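Local coordinates for uncharacterized protein (Bacteroides eggerthii, PDB 4FTD) that is of unknown function but joins an immunoglobulin-like domain to a six-bladed beta-propeller and may take part in carbohydrate metabolism, at residues L17-I22 against I44-L49; G145-V150 against P162-V167; P227-A231 against I276-V282; A358-A362 against S405-A410. One frame throughout, in Å; residues are numbered along the deposited sequence.

Interaction 1: residues L17-I22 against I44-L49; sequences LLSIKI and INFPRL
I20 and I44, on two chain segments that run the same way, have CA atoms 8.5 Å apart; end to end, 17-22 and 44-49 diverge by just 7°. No hydrogen bond joins them. Strand 31-38 stands between strands 17-22 and 43-45 in the order of the sheet, antiparallel to each, and that is why the two share a direction. Side chains carry nearly all of the contact. At one end the CD2 methyl of L17 presses on CD1 of I44 at 3.2 Å, tight for two methyls, with the two chains roughly perpendicular. The other branch of I44 is used next: its CG2 meets CG2 of I20 at 3.7 Å. L90 of strand 85-93 touches all three of these side chains, so the contact belongs to the hydrophobic interior of the immunoglobulin-like domain, where branched aliphatic residues fill space closely. Further along, F46 offers a ring face to I22, whose CD1 stands 3.6 Å from the ring centroid and only 3° off its normal, a CH-pi contact. CG1 of I22 lies anti to the carbonyl carbon (chi1 -71°), which carries CD1 out over the ring. The same methyl also reaches CD1 of L49, at 4.2 Å. CG2 of I20 approaches CZ of F46 obliquely, while CA of K21 lies by the ring edge. An alanine in place of F46 would probably leave the CD1 methyl of I22 without its flat partner and open a gap toward M103 of strand 98-106. The backbone O of F46 accepts a hydrogen bond from R106.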
loop_
_atom_site.group_PDB
_atom_site.type_symbol
_atom_site.label_atom_id
_atom_site.label_comp_id
_atom_site.label_asym_id
_atom_site.label_seq_id
_atom_site.Cartn_x
_atom_site.Cartn_y
_atom_site.Cartn_z
ATOM N N LEU A 17 -22.353 41.366 -16.670
ATOM C CA LEU A 17 -22.843 40.603 -15.545
ATOM C C LEU A 17 -21.839 40.834 -14.459
ATOM O O LEU A 17 -20.721 40.377 -14.567
ATOM C CB LEU A 17 -22.899 39.116 -15.896
ATOM C CG LEU A 17 -23.407 38.133 -14.852
ATOM C CD1 LEU A 17 -24.848 38.488 -14.511
ATOM C CD2 LEU A 17 -23.265 36.733 -15.437
ATOM N N LEU A 18 -22.257 41.530 -13.408
ATOM C CA LEU A 18 -21.394 41.879 -12.263
ATOM C C LEU A 18 -21.357 40.768 -11.169
ATOM O O LEU A 18 -20.340 40.559 -10.518
ATOM C CB LEU A 18 -21.864 43.233 -11.706
ATOM C CG LEU A 18 -21.983 44.374 -12.723
ATOM C CD1 LEU A 18 -22.651 45.614 -12.137
ATOM C CD2 LEU A 18 -20.599 44.702 -13.255
ATOM N N SER A 19 -22.464 40.046 -10.964
ATOM C CA SER A 19 -22.473 38.901 -10.030
ATOM C C SER A 19 -23.662 38.008 -10.343
ATOM O O SER A 19 -24.623 38.452 -10.949
ATOM C CB SER A 19 -22.527 39.345 -8.557
ATOM O OG SER A 19 -23.782 39.912 -8.234
ATOM N N ILE A 20 -23.576 36.749 -9.947
ATOM C CA ILE A 20 -24.630 35.786 -10.243
ATOM C C ILE A 20 -24.622 34.682 -9.168
ATOM O O ILE A 20 -23.569 34.307 -8.626
ATOM C CB ILE A 20 -24.455 35.232 -11.692
ATOM C CG1 ILE A 20 -25.724 34.466 -12.146
ATOM C CG2 ILE A 20 -23.132 34.468 -11.821
ATOM C CD1 ILE A 20 -25.812 34.132 -13.622
ATOM N N LYS A 21 -25.812 34.243 -8.811
ATOM C CA LYS A 21 -26.010 33.124 -7.909
ATOM C C LYS A 21 -27.144 32.258 -8.375
ATOM O O LYS A 21 -28.116 32.757 -8.991
ATOM C CB LYS A 21 -26.232 33.537 -6.450
ATOM C CG LYS A 21 -26.650 34.953 -6.158
ATOM C CD LYS A 21 -26.974 35.114 -4.671
ATOM C CE LYS A 21 -26.949 36.565 -4.213
ATOM N NZ LYS A 21 -27.527 36.771 -2.843
ATOM N N ILE A 22 -26.994 30.967 -8.097
ATOM C CA ILE A 22 -28.079 29.986 -8.222
ATOM C C ILE A 22 -28.741 29.955 -6.838
ATOM O O ILE A 22 -28.069 29.829 -5.824
ATOM C CB ILE A 22 -27.556 28.602 -8.622
ATOM C CG1 ILE A 22 -27.073 28.600 -10.080
ATOM C CG2 ILE A 22 -28.622 27.505 -8.415
ATOM C CD1 ILE A 22 -26.151 27.441 -10.370
ATOM N N ILE A 44 -19.026 31.693 -16.960
ATOM C CA ILE A 44 -19.540 31.679 -15.613
ATOM C C ILE A 44 -19.384 30.248 -15.104
ATOM O O ILE A 44 -19.775 29.301 -15.782
ATOM C CB ILE A 44 -21.029 32.086 -15.530
ATOM C CG1 ILE A 44 -21.311 33.475 -16.182
ATOM C CG2 ILE A 44 -21.489 32.069 -14.061
ATOM C CD1 ILE A 44 -22.780 33.732 -16.545
ATOM N N ASN A 45 -18.785 30.110 -13.929
ATOM C CA ASN A 45 -18.673 28.824 -13.227
ATOM C C ASN A 45 -19.232 28.894 -11.811
ATOM O O ASN A 45 -19.395 29.962 -11.242
ATOM C CB ASN A 45 -17.215 28.313 -13.204
ATOM C CG ASN A 45 -16.786 27.817 -14.551
ATOM O OD1 ASN A 45 -17.053 26.676 -14.889
ATOM N ND2 ASN A 45 -16.254 28.711 -15.380
ATOM N N PHE A 46 -19.532 27.719 -11.280
ATOM C CA PHE A 46 -20.014 27.540 -9.918
ATOM C C PHE A 46 -19.304 26.366 -9.291
ATOM O O PHE A 46 -18.863 25.475 -10.004
ATOM C CB PHE A 46 -21.516 27.198 -9.931
ATOM C CG PHE A 46 -22.373 28.282 -10.498
ATOM C CD1 PHE A 46 -22.639 28.324 -11.862
ATOM C CD2 PHE A 46 -22.899 29.265 -9.673
ATOM C CE1 PHE A 46 -23.433 29.341 -12.403
ATOM C CE2 PHE A 46 -23.667 30.296 -10.202
ATOM C CZ PHE A 46 -23.941 30.326 -11.564
ATOM N N PRO A 47 -19.243 26.329 -7.958
ATOM C CA PRO A 47 -18.811 25.064 -7.331
ATOM C C PRO A 47 -19.746 23.919 -7.760
ATOM O O PRO A 47 -20.893 24.143 -8.181
ATOM C CB PRO A 47 -18.913 25.330 -5.833
ATOM C CG PRO A 47 -19.402 26.722 -5.658
ATOM C CD PRO A 47 -19.491 27.404 -6.993
ATOM N N ARG A 48 -19.239 22.704 -7.707
ATOM C CA ARG A 48 -20.012 21.548 -8.132
ATOM C C ARG A 48 -21.231 21.413 -7.216
ATOM O O ARG A 48 -21.136 21.636 -6.022
ATOM C CB ARG A 48 -19.160 20.277 -8.101
ATOM C CG ARG A 48 -17.995 20.311 -9.080
ATOM C CD ARG A 48 -17.038 19.147 -8.901
ATOM N NE ARG A 48 -16.120 19.094 -10.045
ATOM C CZ ARG A 48 -16.413 18.565 -11.243
ATOM N NH1 ARG A 48 -17.594 17.981 -11.510
ATOM N NH2 ARG A 48 -15.503 18.599 -12.204
ATOM N N LEU A 49 -22.372 21.069 -7.788
ATOM C CA LEU A 49 -23.617 20.979 -7.041
ATOM C C LEU A 49 -23.958 19.535 -6.687
ATOM O O LEU A 49 -23.555 18.573 -7.386
ATOM C CB LEU A 49 -24.760 21.593 -7.868
ATOM C CG LEU A 49 -24.551 23.018 -8.380
ATOM C CD1 LEU A 49 -25.831 23.508 -9.069
ATOM C CD2 LEU A 49 -24.171 23.931 -7.224
#

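Interaction 2: residues G145-V150 against P162-V167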
loop_
_atom_site.group_PDB
_atom_site.type_symbol
_atom_site.label_atom_id
_atom_site.label_comp_id
_atom_site.label_asym_id
_atom_site.label_seq_id
_atom_site.Cartn_x
_atom_site.Cartn_y
_atom_site.Cartn_z
ATOM N N GLY A 145 2.947 0.346 12.322
ATOM C CA GLY A 145 2.366 1.646 12.662
ATOM C C GLY A 145 2.889 2.203 13.972
ATOM O O GLY A 145 2.962 3.401 14.134
ATOM N N GLU A 146 3.234 1.327 14.908
ATOM C CA GLU A 146 3.708 1.721 16.228
ATOM C C GLU A 146 5.231 1.591 16.281
ATOM O O GLU A 146 5.890 2.465 16.806
ATOM C CB GLU A 146 3.035 0.868 17.292
ATOM C CG GLU A 146 3.410 1.279 18.705
ATOM C CD GLU A 146 2.794 0.407 19.798
ATOM O OE1 GLU A 146 2.341 -0.735 19.515
ATOM O OE2 GLU A 146 2.779 0.876 20.960
ATOM N N HIS A 147 5.777 0.484 15.754
ATOM C CA HIS A 147 7.217 0.301 15.684
ATOM C C HIS A 147 7.687 -0.144 14.305
ATOM O O HIS A 147 6.935 -0.700 13.540
ATOM C CB HIS A 147 7.682 -0.807 16.637
ATOM C CG HIS A 147 7.392 -0.538 18.077
ATOM N ND1 HIS A 147 6.306 -1.084 18.725
ATOM C CD2 HIS A 147 8.046 0.210 18.990
ATOM C CE1 HIS A 147 6.322 -0.695 19.987
ATOM N NE2 HIS A 147 7.363 0.094 20.170
ATOM N N VAL A 148 8.976 0.025 14.095
ATOM C CA VAL A 148 9.750 -0.657 13.051
ATOM C C VAL A 148 10.653 -1.680 13.793
ATOM O O VAL A 148 11.319 -1.340 14.750
ATOM C CB VAL A 148 10.600 0.305 12.242
ATOM C CG1 VAL A 148 11.620 -0.433 11.332
ATOM C CG2 VAL A 148 9.668 1.220 11.444
ATOM N N LEU A 149 10.610 -2.930 13.368
ATOM C CA LEU A 149 11.489 -4.003 13.836
ATOM C C LEU A 149 12.651 -4.094 12.850
ATOM O O LEU A 149 12.414 -4.143 11.644
ATOM C CB LEU A 149 10.728 -5.333 13.878
ATOM C CG LEU A 149 11.532 -6.656 13.975
ATOM C CD1 LEU A 149 12.244 -6.708 15.338
ATOM C CD2 LEU A 149 10.634 -7.882 13.706
ATOM N N VAL A 150 13.890 -4.074 13.365
ATOM C CA VAL A 150 15.095 -4.211 12.578
ATOM C C VAL A 150 15.782 -5.488 13.044
ATOM O O VAL A 150 16.093 -5.613 14.225
ATOM C CB VAL A 150 16.035 -3.024 12.751
ATOM C CG1 VAL A 150 17.254 -3.269 11.877
ATOM C CG2 VAL A 150 15.282 -1.738 12.396
ATOM N N PRO A 162 18.672 -7.621 17.457
ATOM C CA PRO A 162 17.371 -7.184 16.939
ATOM C C PRO A 162 16.633 -6.208 17.857
ATOM O O PRO A 162 16.661 -6.351 19.093
ATOM C CB PRO A 162 16.606 -8.506 16.773
ATOM C CG PRO A 162 17.714 -9.516 16.520
ATOM C CD PRO A 162 18.836 -9.068 17.431
ATOM N N HIS A 163 16.035 -5.191 17.251
ATOM C CA HIS A 163 15.483 -4.125 17.998
ATOM C C HIS A 163 14.299 -3.467 17.324
ATOM O O HIS A 163 14.055 -3.662 16.164
ATOM C CB HIS A 163 16.565 -3.073 18.289
ATOM C CG HIS A 163 17.223 -2.515 17.065
ATOM N ND1 HIS A 163 18.194 -3.218 16.372
ATOM C CD2 HIS A 163 17.095 -1.303 16.438
ATOM C CE1 HIS A 163 18.646 -2.445 15.379
ATOM N NE2 HIS A 163 17.974 -1.295 15.374
ATOM N N LEU A 164 13.553 -2.740 18.137
ATOM C CA LEU A 164 12.430 -1.920 17.711
ATOM C C LEU A 164 12.818 -0.439 17.745
ATOM O O LEU A 164 13.685 -0.023 18.510
ATOM C CB LEU A 164 11.222 -2.174 18.611
ATOM C CG LEU A 164 10.703 -3.603 18.718
ATOM C CD1 LEU A 164 9.609 -3.678 19.780
ATOM C CD2 LEU A 164 10.197 -4.107 17.396
ATOM N N LEU A 165 12.175 0.329 16.887
ATOM C CA LEU A 165 12.285 1.766 16.825
ATOM C C LEU A 165 10.836 2.255 16.892
ATOM O O LEU A 165 9.992 1.837 16.123
ATOM C CB LEU A 165 12.933 2.140 15.510
ATOM C CG LEU A 165 14.356 1.649 15.174
ATOM C CD1 LEU A 165 14.684 1.895 13.711
ATOM C CD2 LEU A 165 15.385 2.375 16.052
ATOM N N LYS A 166 10.537 3.104 17.839
ATOM C CA LYS A 166 9.193 3.637 17.969
ATOM C C LYS A 166 8.965 4.608 16.787
ATOM O O LYS A 166 9.785 5.497 16.506
ATOM C CB LYS A 166 9.079 4.347 19.324
ATOM C CG LYS A 166 7.799 4.067 20.088
ATOM C CD LYS A 166 7.573 5.004 21.274
ATOM C CE LYS A 166 8.751 5.145 22.232
ATOM N NZ LYS A 166 9.202 3.858 22.831
ATOM N N VAL A 167 7.888 4.398 16.050
ATOM C CA VAL A 167 7.551 5.260 14.906
ATOM C C VAL A 167 7.405 6.747 15.306
ATOM O O VAL A 167 7.902 7.620 14.589
ATOM C CB VAL A 167 6.316 4.748 14.159
ATOM C CG1 VAL A 167 5.881 5.772 13.109
ATOM C CG2 VAL A 167 6.660 3.395 13.520
HETATM O O HOH W 1 7.708 1.262 22.499
#
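H147 and L164 meet on one face of a two-stranded antiparallel pairing, the CD1 methyl of L164 sitting over the imidazole centre, 4.2 Å from the ring centroid and 7° off its normal. K166 lies alongside the same histidine, pointing the same way, and water 1 joins their ends: it lies in the plane of the ring at 2.6 Å from H147 NE2, and it accepts from K166 NZ. The lysine chain, bent at both of its last torsions, curls back to reach this water. L149 shares the face, its CB packed 3.8 Å from CD2 of L164.

On the other face V150 and H163 run side by side, CB of V150 covering the imidazole off-centre, 3.9 Å from its centroid. H163 holds CG between its backbone N and carbonyl carbon (chi1 57°), which brings the ring over to the valine; its NE2 is hydrogen-bonded to Y130 and its ND1 to T161 O, so the rotation of the ring is fixed. CG2 of V150 also touches L165 CD1. Hydrogen-bonded pairs V148-L165 and V150-H163 zip the backbones together, and V167 N adds a bond to E146 O.

This hairpin forms the middle of a four-stranded propeller blade, flanked by strands 138-143 and 178-179. H147, L149 and L164 face L197 of strand 190-198 in the next blade, while V148 and V167 pack on Y143 and helix 167-171 follows directly.

Interaction 3: residues P227-A231 against I276-V282; sequences PEVIA and ISGHKTV
I230 and K280 bring their CA atoms to 6.0 Å, and A231 and V282 to 6.3 Å, yet no direct backbone hydrogen bond crosses between strand 228-233 and the turn 277-281. The middle is apolar: CD1 of I230 reaches CD1 of I276 at 3.9 Å and CG2 of V282 at 4.1 Å, meeting each side chain at about a right angle. CG1 of I230 sits between its own backbone N and carbonyl carbon (chi1 65°), and it thereby carries CD1 in among its partners, with Y203 touching both isoleucines. A231 CB packs on V282 CG1.

Strand 228-233 is the outermost of one propeller blade and 281-291 that of the next, so the contact joins two successive blades near their outer edges. A classic beta bulge, in which I230 and A231 both face I217, interrupts the first strand here. Water fills in for the missing backbone bonds: water 3 accepts from V282 N and lies 2.6 Å from I230 O.

At the solvent side E228 OE1 and K280 NZ form a salt bridge of 3.0 Å, while water 2 donates to the other oxygen, OE2, and accepts from the same NZ. An alanine at E228 would probably leave the ammonium of K280 without its countercharge, and the end of the lysine freer to turn. G278, with positive phi (54°), suits the tight turn, which S277 and T281 close with two mutual backbone hydrogen bonds.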
loop_
_atom_site.group_PDB
_atom_site.type_symbol
_atom_site.label_atom_id
_atom_site.label_comp_id
_atom_site.label_asym_id
_atom_site.label_seq_id
_atom_site.Cartn_x
_atom_site.Cartn_y
_atom_site.Cartn_z
ATOM N N PRO A 227 11.964 -13.872 25.516
ATOM C CA PRO A 227 11.713 -14.578 24.288
ATOM C C PRO A 227 11.096 -15.975 24.596
ATOM O O PRO A 227 11.449 -16.553 25.600
ATOM C CB PRO A 227 13.126 -14.755 23.712
ATOM C CG PRO A 227 14.020 -14.811 24.916
ATOM C CD PRO A 227 13.407 -13.804 25.829
ATOM N N GLU A 228 10.237 -16.497 23.727
ATOM C CA GLU A 228 9.748 -17.869 23.821
ATOM C C GLU A 228 10.126 -18.604 22.548
ATOM O O GLU A 228 9.889 -18.099 21.461
ATOM C CB GLU A 228 8.229 -17.884 23.979
ATOM C CG GLU A 228 7.749 -17.168 25.227
ATOM C CD GLU A 228 6.227 -17.058 25.308
ATOM O OE1 GLU A 228 5.588 -18.139 25.314
ATOM O OE2 GLU A 228 5.681 -15.906 25.376
ATOM N N VAL A 229 10.731 -19.781 22.678
ATOM C CA VAL A 229 10.968 -20.624 21.517
ATOM C C VAL A 229 9.613 -21.288 21.237
ATOM O O VAL A 229 9.094 -21.982 22.098
ATOM C CB VAL A 229 12.022 -21.702 21.767
ATOM C CG1 VAL A 229 12.387 -22.327 20.435
ATOM C CG2 VAL A 229 13.225 -21.120 22.530
ATOM N N ILE A 230 9.058 -21.046 20.057
ATOM C CA ILE A 230 7.790 -21.669 19.630
ATOM C C ILE A 230 7.976 -22.759 18.576
ATOM O O ILE A 230 7.055 -23.507 18.323
ATOM C CB ILE A 230 6.701 -20.618 19.217
ATOM C CG1 ILE A 230 7.083 -19.800 17.985
ATOM C CG2 ILE A 230 6.407 -19.722 20.409
ATOM C CD1 ILE A 230 5.941 -18.968 17.399
ATOM N N ALA A 231 9.164 -22.870 17.986
ATOM C CA ALA A 231 9.480 -23.983 17.074
ATOM C C ALA A 231 10.946 -24.229 17.066
ATOM O O ALA A 231 11.763 -23.287 17.201
ATOM C CB ALA A 231 9.021 -23.690 15.657
ATOM N N ILE A 276 0.485 -22.209 12.114
ATOM C CA ILE A 276 0.540 -21.572 13.418
ATOM C C ILE A 276 -0.901 -21.286 13.839
ATOM O O ILE A 276 -1.717 -20.924 13.011
ATOM C CB ILE A 276 1.472 -20.323 13.413
ATOM C CG1 ILE A 276 1.595 -19.728 14.822
ATOM C CG2 ILE A 276 0.965 -19.250 12.515
ATOM C CD1 ILE A 276 2.872 -18.939 15.052
ATOM N N SER A 277 -1.202 -21.514 15.113
ATOM C CA SER A 277 -2.496 -21.222 15.706
ATOM C C SER A 277 -2.322 -20.639 17.094
ATOM O O SER A 277 -1.331 -20.890 17.786
ATOM C CB SER A 277 -3.377 -22.483 15.816
ATOM O OG SER A 277 -2.690 -23.462 16.565
ATOM N N GLY A 278 -3.307 -19.848 17.491
ATOM C CA GLY A 278 -3.310 -19.189 18.786
ATOM C C GLY A 278 -2.053 -18.374 19.013
ATOM O O GLY A 278 -1.586 -18.303 20.120
ATOM N N HIS A 279 -1.485 -17.786 17.960
ATOM C CA HIS A 279 -0.309 -16.930 18.011
ATOM C C HIS A 279 1.028 -17.638 18.268
ATOM O O HIS A 279 2.022 -17.138 17.813
ATOM C CB HIS A 279 -0.411 -15.789 19.039
ATOM C CG HIS A 279 -1.644 -14.958 18.928
ATOM N ND1 HIS A 279 -2.804 -15.287 19.595
ATOM C CD2 HIS A 279 -1.897 -13.806 18.277
ATOM C CE1 HIS A 279 -3.717 -14.370 19.345
ATOM N NE2 HIS A 279 -3.201 -13.465 18.540
ATOM N N LYS A 280 1.045 -18.717 19.049
ATOM C CA LYS A 280 2.288 -19.322 19.522
ATOM C C LYS A 280 2.437 -20.783 19.256
ATOM O O LYS A 280 3.476 -21.323 19.607
ATOM C CB LYS A 280 2.327 -19.220 21.051
ATOM C CG LYS A 280 2.277 -17.836 21.606
ATOM C CD LYS A 280 1.899 -17.872 23.064
ATOM C CE LYS A 280 3.023 -18.341 23.929
ATOM N NZ LYS A 280 2.573 -18.284 25.358
ATOM N N THR A 281 1.408 -21.468 18.746
ATOM C CA THR A 281 1.470 -22.923 18.627
ATOM C C THR A 281 1.763 -23.302 17.182
ATOM O O THR A 281 0.915 -23.097 16.326
ATOM C CB THR A 281 0.134 -23.572 19.053
ATOM O OG1 THR A 281 -0.160 -23.161 20.386
ATOM C CG2 THR A 281 0.197 -25.087 19.034
ATOM N N VAL A 282 2.951 -23.858 16.929
ATOM C CA VAL A 282 3.390 -24.279 15.596
ATOM C C VAL A 282 3.072 -25.793 15.472
ATOM O O VAL A 282 3.611 -26.601 16.209
ATOM C CB VAL A 282 4.873 -23.956 15.382
ATOM C CG1 VAL A 282 5.417 -24.519 14.078
ATOM C CG2 VAL A 282 5.085 -22.439 15.421
HETATM O O HOH W 2 3.038 -15.161 25.826
HETATM O O HOH W 3 4.760 -24.250 19.247
HETATM O O HOH W 4 6.619 -26.530 17.423
#

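Interaction 4: residues A358-A362 against S405-A410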
loop_
_atom_site.group_PDB
_atom_site.type_symbol
_atom_site.label_atom_id
_atom_site.label_comp_id
_atom_site.label_asym_id
_atom_site.label_seq_id
_atom_site.Cartn_x
_atom_site.Cartn_y
_atom_site.Cartn_z
ATOM N N ALA A 358 13.354 -5.888 -5.608
ATOM C CA ALA A 358 14.513 -6.389 -4.833
ATOM C C ALA A 358 15.885 -5.947 -5.324
ATOM O O ALA A 358 16.715 -5.417 -4.553
ATOM C CB ALA A 358 14.448 -7.913 -4.750
ATOM N N GLY A 359 16.162 -6.171 -6.605
ATOM C CA GLY A 359 17.502 -5.900 -7.100
ATOM C C GLY A 359 18.513 -6.969 -6.707
ATOM O O GLY A 359 19.524 -6.667 -6.090
ATOM N N GLN A 360 18.259 -8.203 -7.139
ATOM C CA GLN A 360 19.094 -9.372 -6.805
ATOM C C GLN A 360 20.066 -9.597 -7.923
ATOM O O GLN A 360 19.643 -9.866 -9.040
ATOM C CB GLN A 360 18.211 -10.620 -6.621
ATOM C CG GLN A 360 18.930 -11.936 -6.316
ATOM C CD GLN A 360 19.607 -11.946 -4.959
ATOM O OE1 GLN A 360 19.350 -11.117 -4.131
ATOM N NE2 GLN A 360 20.495 -12.901 -4.744
ATOM N N GLY A 361 21.355 -9.436 -7.639
ATOM C CA GLY A 361 22.439 -9.616 -8.596
ATOM C C GLY A 361 22.994 -8.250 -8.891
ATOM O O GLY A 361 22.234 -7.290 -9.105
ATOM N N ALA A 362 24.316 -8.164 -8.911
ATOM C CA ALA A 362 25.025 -6.927 -9.193
ATOM C C ALA A 362 24.587 -6.259 -10.485
ATOM O O ALA A 362 24.655 -5.047 -10.573
ATOM C CB ALA A 362 26.517 -7.179 -9.202
ATOM N N SER A 405 22.108 -0.457 -4.961
ATOM C CA SER A 405 22.281 -1.138 -6.233
ATOM C C SER A 405 22.128 -2.635 -6.001
ATOM O O SER A 405 21.910 -3.115 -4.873
ATOM C CB SER A 405 23.639 -0.787 -6.838
ATOM O OG SER A 405 24.645 -1.219 -5.971
ATOM N N GLY A 406 22.200 -3.385 -7.077
ATOM C CA GLY A 406 22.016 -4.803 -6.963
ATOM C C GLY A 406 23.039 -5.481 -6.084
ATOM O O GLY A 406 24.177 -5.132 -6.113
ATOM N N ASN A 407 22.606 -6.446 -5.297
ATOM C CA ASN A 407 23.510 -7.233 -4.454
ATOM C C ASN A 407 23.057 -8.694 -4.418
ATOM O O ASN A 407 21.992 -9.057 -4.951
ATOM C CB ASN A 407 23.637 -6.598 -3.042
ATOM C CG ASN A 407 22.343 -6.588 -2.280
ATOM O OD1 ASN A 407 21.778 -7.658 -2.052
ATOM N ND2 ASN A 407 21.893 -5.398 -1.806
ATOM N N GLY A 408 23.875 -9.536 -3.799
ATOM C CA GLY A 408 23.592 -10.975 -3.731
ATOM C C GLY A 408 22.642 -11.399 -2.617
ATOM O O GLY A 408 22.380 -12.564 -2.492
ATOM N N ASN A 409 22.094 -10.473 -1.824
ATOM C CA ASN A 409 21.239 -10.828 -0.694
ATOM C C ASN A 409 20.132 -9.770 -0.537
ATOM O O ASN A 409 19.977 -9.174 0.523
ATOM C CB ASN A 409 22.101 -11.014 0.574
ATOM C CG ASN A 409 23.125 -9.917 0.742
ATOM O OD1 ASN A 409 24.321 -10.179 0.730
ATOM N ND2 ASN A 409 22.664 -8.663 0.808
ATOM N N ALA A 410 19.363 -9.595 -1.612
ATOM C CA ALA A 410 18.451 -8.475 -1.797
ATOM C C ALA A 410 17.064 -8.751 -1.181
ATOM O O ALA A 410 16.009 -8.540 -1.811
ATOM C CB ALA A 410 18.378 -8.144 -3.299
HETATM O O HOH W 5 22.457 -3.214 -9.914
#
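The carbonyl O of G359 is gripped by two donors: N407 N reaches it at 3.2 Å, nearly in line with the C=O, and the guanidinium of R435 supplies a second hydrogen bond, while CA of G406 adds a CA-H...O contact. The neighbouring bond runs from G361 N to N407 O, 2.8 Å long, with the donor standing well above the carbonyl plane; together the two bridge Q360 and N407 through their backbones.

Q360 then uses both ends of its amide. OE1 accepts from A410 N at 2.9 Å, and NE2 donates to G408 O at 3.0 Å, the acceptor close to the amide plane although the donor stands 73° out of the carbonyl plane of G408. A bend at chi2 (67°) folds the chain back to place the amide there. Flipping it would set NH2 against an N-H and O against a carbonyl, so its orientation is fixed. N407 OD1 accepts from N409 N, an Asx turn that shapes the receiving loop.

Glycines make the closeness possible: a CB on G406 would fall 2.0 Å from G361 O, and G359 and G361 have backbone angles awkward for other residues. A358 and A410 touch through small methyls. R435 also binds A358 O and S405 O. With little apolar area to rely on, the two propeller loops are held mainly by directional hydrogen bonds, which implies that the fit depends on the direction of those bonds more than on apolar contact.

Interaction 1 stands apart in the immunoglobulin-like domain, its centre about 52 Å from that of interaction 2 and about 65 Å from that of interaction 3. The other three lie in the six-bladed propeller and show three levels of its construction. Interaction 2 is within a blade, interaction 3 joins the outermost strand of one blade to the outer hairpin of the next, and interaction 4 ties a loop of the fifth blade to the connection leading into the last, the blade completed by strand 120-125. Interaction 2 comes nearest both of the other propeller contacts, its nearest atoms about 10 Å from interaction 3 and about 13 Å from interaction 4.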